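Local atomic coordinates of glycoside Hydrolase (Bacteroides plebeius, PDB entry 5T3B), a protein that probably hydrolyses glycosidic bonds in polysaccharides, as a glycoside hydrolase family 50 enzyme of a gut bacterium. Residues A[63-74]-A[467-478]. Residues are numbered along the deposited sequence; the frame is centred on the assembly and turned at random. Where two conformers were deposited one is given.
Sequences LPYLVGYEQQTK and DINWNVYNLIDY
With CG anti to the backbone N in both residues (chi1 179° in Tyr69, 162° in Tyr478), the two tyrosine rings swing toward each other and meet T-shaped, the edge of Tyr69 directed at the face of Tyr478. Their centroids lie 5.6 Å apart and their planes at 61°. The same Tyr478 face also receives Tyr69 CB. Leu475 then sets CD2 over the centre of the Tyr69 ring, a CH-pi contact 3.6 Å from CD2 to the ring centroid, while Leu63 CD1 and Leu66 CD1 close on that methyl from the loop. This illustrates how an irregular loop can be fixed to a helix by aromatic packing with polar bonds at its borders. At one end Tyr478 OH donates to Val67 O (2.7 Å), from above the carbonyl plane, gripping the type II turn Leu66-Tyr69. At the other end the extended Gln71 side chain divides the two hydrogens of NE2: one goes to Asp467 OD1 (3.0 Å), met from above the carboxylate plane, and the other to Thr73 O (2.9 Å from NE2). Both acceptors lie near the amide plane, which fixes its rotation. A leucine in place of Gln71 would probably leave Thr73 O and Asp467 OD1 without this shared donor and let the loop shift there. Thr73 CG2 packs on Trp470 CB, and one water joins Thr73 OG1 to Trp470 O; another links Gln72 NE2 to Asn474 O. Asp467 also pairs with Lys463, and Trp470 NE1 bonds to Glu158 O while its ring stacks on Tyr79 of helix 76-82. The contact thus fastens the loop between strand 56-60 and helix 76-82 onto helices 459-469 and 472-480, with Ile468 resting on helix 412-427 and Val472 and Ile476 on strand 120-126.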
loop_
_atom_site.group_PDB
_atom_site.type_symbol
_atom_site.label_atom_id
_atom_site.label_comp_id
_atom_site.label_asym_id
_atom_site.label_seq_id
_atom_site.Cartn_x
_atom_site.Cartn_y
_atom_site.Cartn_z
ATOM N N LEU A 63 -16.735 -3.597 13.853
ATOM C CA LEU A 63 -17.023 -2.277 14.403
ATOM C C LEU A 63 -18.197 -2.246 15.403
ATOM O O LEU A 63 -18.045 -1.612 16.466
ATOM C CB LEU A 63 -17.182 -1.269 13.303
ATOM C CG LEU A 63 -17.261 0.179 13.740
ATOM C CD1 LEU A 63 -15.998 0.664 14.452
ATOM C CD2 LEU A 63 -17.562 1.070 12.541
ATOM N N PRO A 64 -19.290 -2.963 15.134
ATOM C CA PRO A 64 -20.410 -2.953 16.088
ATOM C C PRO A 64 -20.089 -3.517 17.455
ATOM O O PRO A 64 -20.841 -3.266 18.395
ATOM C CB PRO A 64 -21.431 -3.833 15.366
ATOM C CG PRO A 64 -21.140 -3.672 13.931
ATOM C CD PRO A 64 -19.674 -3.652 13.882
ATOM N N TYR A 65 -18.990 -4.269 17.585
ATOM C CA TYR A 65 -18.694 -5.010 18.795
ATOM C C TYR A 65 -17.450 -4.537 19.507
ATOM O O TYR A 65 -16.871 -5.239 20.331
ATOM C CB TYR A 65 -18.652 -6.514 18.450
ATOM C CG TYR A 65 -20.008 -7.088 18.000
ATOM C CD1 TYR A 65 -21.203 -6.606 18.497
ATOM C CD2 TYR A 65 -20.052 -8.120 17.057
ATOM C CE1 TYR A 65 -22.419 -7.137 18.105
ATOM C CE2 TYR A 65 -21.255 -8.682 16.692
ATOM C CZ TYR A 65 -22.445 -8.186 17.228
ATOM O OH TYR A 65 -23.623 -8.771 16.872
ATOM N N LEU A 66 -17.009 -3.337 19.171
ATOM C CA LEU A 66 -15.969 -2.667 19.947
ATOM C C LEU A 66 -16.500 -2.122 21.226
ATOM O O LEU A 66 -17.470 -1.402 21.230
ATOM C CB LEU A 66 -15.573 -1.427 19.249
ATOM C CG LEU A 66 -14.845 -1.588 18.076
ATOM C CD1 LEU A 66 -14.099 -0.227 17.692
ATOM C CD2 LEU A 66 -13.811 -2.665 18.136
ATOM N N VAL A 67 -15.916 -2.536 22.344
ATOM C CA VAL A 67 -16.438 -2.083 23.645
ATOM C C VAL A 67 -16.012 -0.629 23.888
ATOM O O VAL A 67 -14.814 -0.305 23.807
ATOM C CB VAL A 67 -15.930 -3.010 24.798
ATOM C CG1 VAL A 67 -16.314 -2.465 26.175
ATOM C CG2 VAL A 67 -16.434 -4.445 24.589
ATOM N N GLY A 68 -16.967 0.237 24.174
ATOM C CA GLY A 68 -16.672 1.617 24.482
ATOM C C GLY A 68 -16.724 2.513 23.278
ATOM O O GLY A 68 -16.368 3.676 23.418
ATOM N N TYR A 69 -17.087 1.997 22.100
ATOM C CA TYR A 69 -17.206 2.800 20.895
ATOM C C TYR A 69 -18.569 2.537 20.310
ATOM O O TYR A 69 -18.945 1.363 20.145
ATOM C CB TYR A 69 -16.156 2.411 19.867
ATOM C CG TYR A 69 -16.323 3.233 18.617
ATOM C CD1 TYR A 69 -15.880 4.517 18.540
ATOM C CD2 TYR A 69 -16.989 2.718 17.523
ATOM C CE1 TYR A 69 -16.125 5.297 17.426
ATOM C CE2 TYR A 69 -17.255 3.490 16.393
ATOM C CZ TYR A 69 -16.836 4.761 16.323
ATOM O OH TYR A 69 -17.138 5.530 15.234
ATOM N N GLU A 70 -19.277 3.595 19.921
ATOM C CA GLU A 70 -20.505 3.462 19.132
ATOM C C GLU A 70 -20.327 4.289 17.860
ATOM O O GLU A 70 -19.831 5.366 17.893
ATOM C CB GLU A 70 -21.749 3.916 19.908
ATOM C CG GLU A 70 -22.007 3.020 21.138
ATOM C CD GLU A 70 -22.313 1.512 20.807
ATOM O OE1 GLU A 70 -22.935 1.167 19.723
ATOM O OE2 GLU A 70 -21.908 0.641 21.640
ATOM N N GLN A 71 -20.760 3.743 16.738
ATOM C CA GLN A 71 -20.532 4.404 15.441
ATOM C C GLN A 71 -21.070 5.831 15.487
ATOM O O GLN A 71 -22.221 6.059 15.778
ATOM C CB GLN A 71 -21.124 3.594 14.326
ATOM C CG GLN A 71 -20.897 4.184 12.974
ATOM C CD GLN A 71 -21.240 3.285 11.828
ATOM O OE1 GLN A 71 -21.232 2.057 11.920
ATOM N NE2 GLN A 71 -21.482 3.927 10.685
ATOM N N GLN A 72 -20.200 6.777 15.153
ATOM C CA GLN A 72 -20.507 8.173 15.323
ATOM C C GLN A 72 -21.112 8.793 14.076
ATOM O O GLN A 72 -22.166 9.431 14.161
ATOM C CB GLN A 72 -19.298 8.932 15.816
ATOM C CG GLN A 72 -18.851 8.465 17.193
ATOM C CD GLN A 72 -17.713 9.287 17.732
ATOM O OE1 GLN A 72 -17.408 10.339 17.199
ATOM N NE2 GLN A 72 -17.083 8.803 18.796
ATOM N N THR A 73 -20.466 8.582 12.911
ATOM C CA THR A 73 -20.942 9.070 11.661
ATOM C C THR A 73 -21.712 7.918 11.035
ATOM O O THR A 73 -21.167 6.825 10.802
ATOM C CB THR A 73 -19.781 9.482 10.735
ATOM O OG1 THR A 73 -19.097 10.557 11.382
ATOM C CG2 THR A 73 -20.294 9.878 9.315
ATOM N N LYS A 74 -22.993 8.176 10.742
ATOM C CA LYS A 74 -23.963 7.125 10.423
ATOM C C LYS A 74 -24.552 7.194 9.014
ATOM O O LYS A 74 -25.259 6.265 8.614
ATOM C CB LYS A 74 -25.041 7.122 11.496
ATOM C CG LYS A 74 -24.574 7.015 12.975
ATOM C CD LYS A 74 -25.760 7.161 13.950
ATOM C CE LYS A 74 -25.423 7.373 15.436
ATOM N NZ LYS A 74 -24.473 8.507 15.735
ATOM N N ASP A 467 -18.762 2.119 6.994
ATOM C CA ASP A 467 -18.872 2.311 8.417
ATOM C C ASP A 467 -17.492 2.595 9.051
ATOM O O ASP A 467 -17.355 3.443 9.932
ATOM C CB ASP A 467 -19.540 1.105 9.085
ATOM C CG ASP A 467 -21.016 1.003 8.736
ATOM O OD1 ASP A 467 -21.680 2.043 8.423
ATOM O OD2 ASP A 467 -21.481 -0.152 8.852
ATOM N N ILE A 468 -16.456 1.890 8.561
ATOM C CA ILE A 468 -15.088 2.218 8.981
ATOM C C ILE A 468 -14.609 3.563 8.421
ATOM O O ILE A 468 -14.141 4.446 9.138
ATOM C CB ILE A 468 -14.091 1.099 8.600
ATOM C CG1 ILE A 468 -14.401 -0.187 9.341
ATOM C CG2 ILE A 468 -12.630 1.565 8.711
ATOM C CD1 ILE A 468 -13.901 -0.170 10.763
ATOM N N ASN A 469 -14.702 3.671 7.109
ATOM C CA ASN A 469 -14.038 4.766 6.409
ATOM C C ASN A 469 -14.579 6.112 6.828
ATOM O O ASN A 469 -13.842 7.092 6.936
ATOM C CB ASN A 469 -14.192 4.623 4.909
ATOM C CG ASN A 469 -13.417 3.464 4.363
ATOM O OD1 ASN A 469 -12.599 2.832 4.997
ATOM N ND2 ASN A 469 -13.676 3.209 3.073
ATOM N N TRP A 470 -15.892 6.165 7.087
ATOM C CA TRP A 470 -16.489 7.431 7.544
ATOM C C TRP A 470 -16.007 7.841 8.940
ATOM O O TRP A 470 -16.105 8.994 9.318
ATOM C CB TRP A 470 -17.993 7.279 7.669
ATOM C CG TRP A 470 -18.760 7.079 6.411
ATOM C CD1 TRP A 470 -18.373 7.324 5.121
ATOM C CD2 TRP A 470 -20.111 6.597 6.331
ATOM N NE1 TRP A 470 -19.403 7.058 4.269
ATOM C CE2 TRP A 470 -20.480 6.591 4.974
ATOM C CE3 TRP A 470 -21.032 6.141 7.297
ATOM C CZ2 TRP A 470 -21.757 6.138 4.554
ATOM C CZ3 TRP A 470 -22.260 5.680 6.875
ATOM C CH2 TRP A 470 -22.612 5.673 5.546
ATOM N N ASN A 471 -15.567 6.860 9.711
ATOM C CA ASN A 471 -15.308 6.992 11.144
ATOM C C ASN A 471 -13.821 6.941 11.529
ATOM O O ASN A 471 -13.509 6.960 12.720
ATOM C CB ASN A 471 -16.126 5.942 11.933
ATOM C CG ASN A 471 -17.569 6.283 11.905
ATOM O OD1 ASN A 471 -18.404 5.716 11.139
ATOM N ND2 ASN A 471 -17.883 7.308 12.597
ATOM N N VAL A 472 -12.909 6.885 10.549
ATOM C CA VAL A 472 -11.526 6.722 10.902
ATOM C C VAL A 472 -11.014 7.772 11.891
ATOM O O VAL A 472 -10.201 7.469 12.776
ATOM C CB VAL A 472 -10.568 6.600 9.698
ATOM C CG1 VAL A 472 -10.829 5.327 8.929
ATOM C CG2 VAL A 472 -10.656 7.833 8.783
ATOM N N TYR A 473 -11.431 9.020 11.701
ATOM C CA TYR A 473 -10.884 10.080 12.533
ATOM C C TYR A 473 -11.344 9.943 14.000
ATOM O O TYR A 473 -10.575 10.120 14.931
ATOM C CB TYR A 473 -11.227 11.458 11.947
ATOM C CG TYR A 473 -10.712 11.656 10.543
ATOM C CD1 TYR A 473 -9.357 11.828 10.293
ATOM C CD2 TYR A 473 -11.536 11.573 9.446
ATOM C CE1 TYR A 473 -8.863 12.026 9.005
ATOM C CE2 TYR A 473 -11.075 11.726 8.163
ATOM C CZ TYR A 473 -9.719 11.925 7.918
ATOM O OH TYR A 473 -9.184 12.102 6.679
ATOM N N ASN A 474 -12.627 9.608 14.180
ATOM C CA ASN A 474 -13.113 9.436 15.554
ATOM C C ASN A 474 -12.714 8.077 16.174
ATOM O O ASN A 474 -12.546 7.972 17.384
ATOM C CB ASN A 474 -14.563 9.776 15.685
ATOM C CG ASN A 474 -15.491 8.799 14.996
ATOM O OD1 ASN A 474 -15.614 7.633 15.428
ATOM N ND2 ASN A 474 -16.110 9.226 13.931
ATOM N N LEU A 475 -12.456 7.076 15.323
ATOM C CA LEU A 475 -11.882 5.846 15.798
ATOM C C LEU A 475 -10.449 6.067 16.324
ATOM O O LEU A 475 -10.045 5.475 17.328
ATOM C CB LEU A 475 -11.918 4.774 14.722
ATOM C CG LEU A 475 -13.274 4.089 14.621
ATOM C CD1 LEU A 475 -13.405 3.390 13.262
ATOM C CD2 LEU A 475 -13.514 3.119 15.781
ATOM N N ILE A 476 -9.681 6.820 15.570
ATOM C CA ILE A 476 -8.339 7.192 16.007
ATOM C C ILE A 476 -8.412 7.879 17.372
ATOM O O ILE A 476 -7.580 7.629 18.229
ATOM C CB ILE A 476 -7.604 7.975 14.911
ATOM C CG1 ILE A 476 -7.196 6.980 13.827
ATOM C CG2 ILE A 476 -6.411 8.748 15.493
ATOM C CD1 ILE A 476 -6.791 7.668 12.550
ATOM N N ASP A 477 -9.340 8.798 17.518
ATOM C CA ASP A 477 -9.488 9.490 18.815
ATOM C C ASP A 477 -9.750 8.459 19.918
ATOM O O ASP A 477 -9.190 8.556 21.022
ATOM C CB ASP A 477 -10.603 10.514 18.801
ATOM C CG ASP A 477 -10.283 11.729 17.991
ATOM O OD1 ASP A 477 -9.110 12.063 17.782
ATOM O OD2 ASP A 477 -11.265 12.355 17.530
ATOM N N TYR A 478 -10.649 7.519 19.663
ATOM C CA TYR A 478 -10.965 6.429 20.617
ATOM C C TYR A 478 -9.752 5.588 20.967
ATOM O O TYR A 478 -9.466 5.344 22.127
ATOM C CB TYR A 478 -12.103 5.581 20.041
ATOM C CG TYR A 478 -12.285 4.219 20.619
ATOM C CD1 TYR A 478 -12.998 4.015 21.766
ATOM C CD2 TYR A 478 -11.785 3.095 20.003
ATOM C CE1 TYR A 478 -13.193 2.736 22.255
ATOM C CE2 TYR A 478 -11.986 1.832 20.448
ATOM C CZ TYR A 478 -12.678 1.612 21.607
ATOM O OH TYR A 478 -12.877 0.336 22.056
HETATM O O HOH W 1 -14.208 8.885 19.425
HETATM O O HOH W 2 -17.132 11.577 9.793
#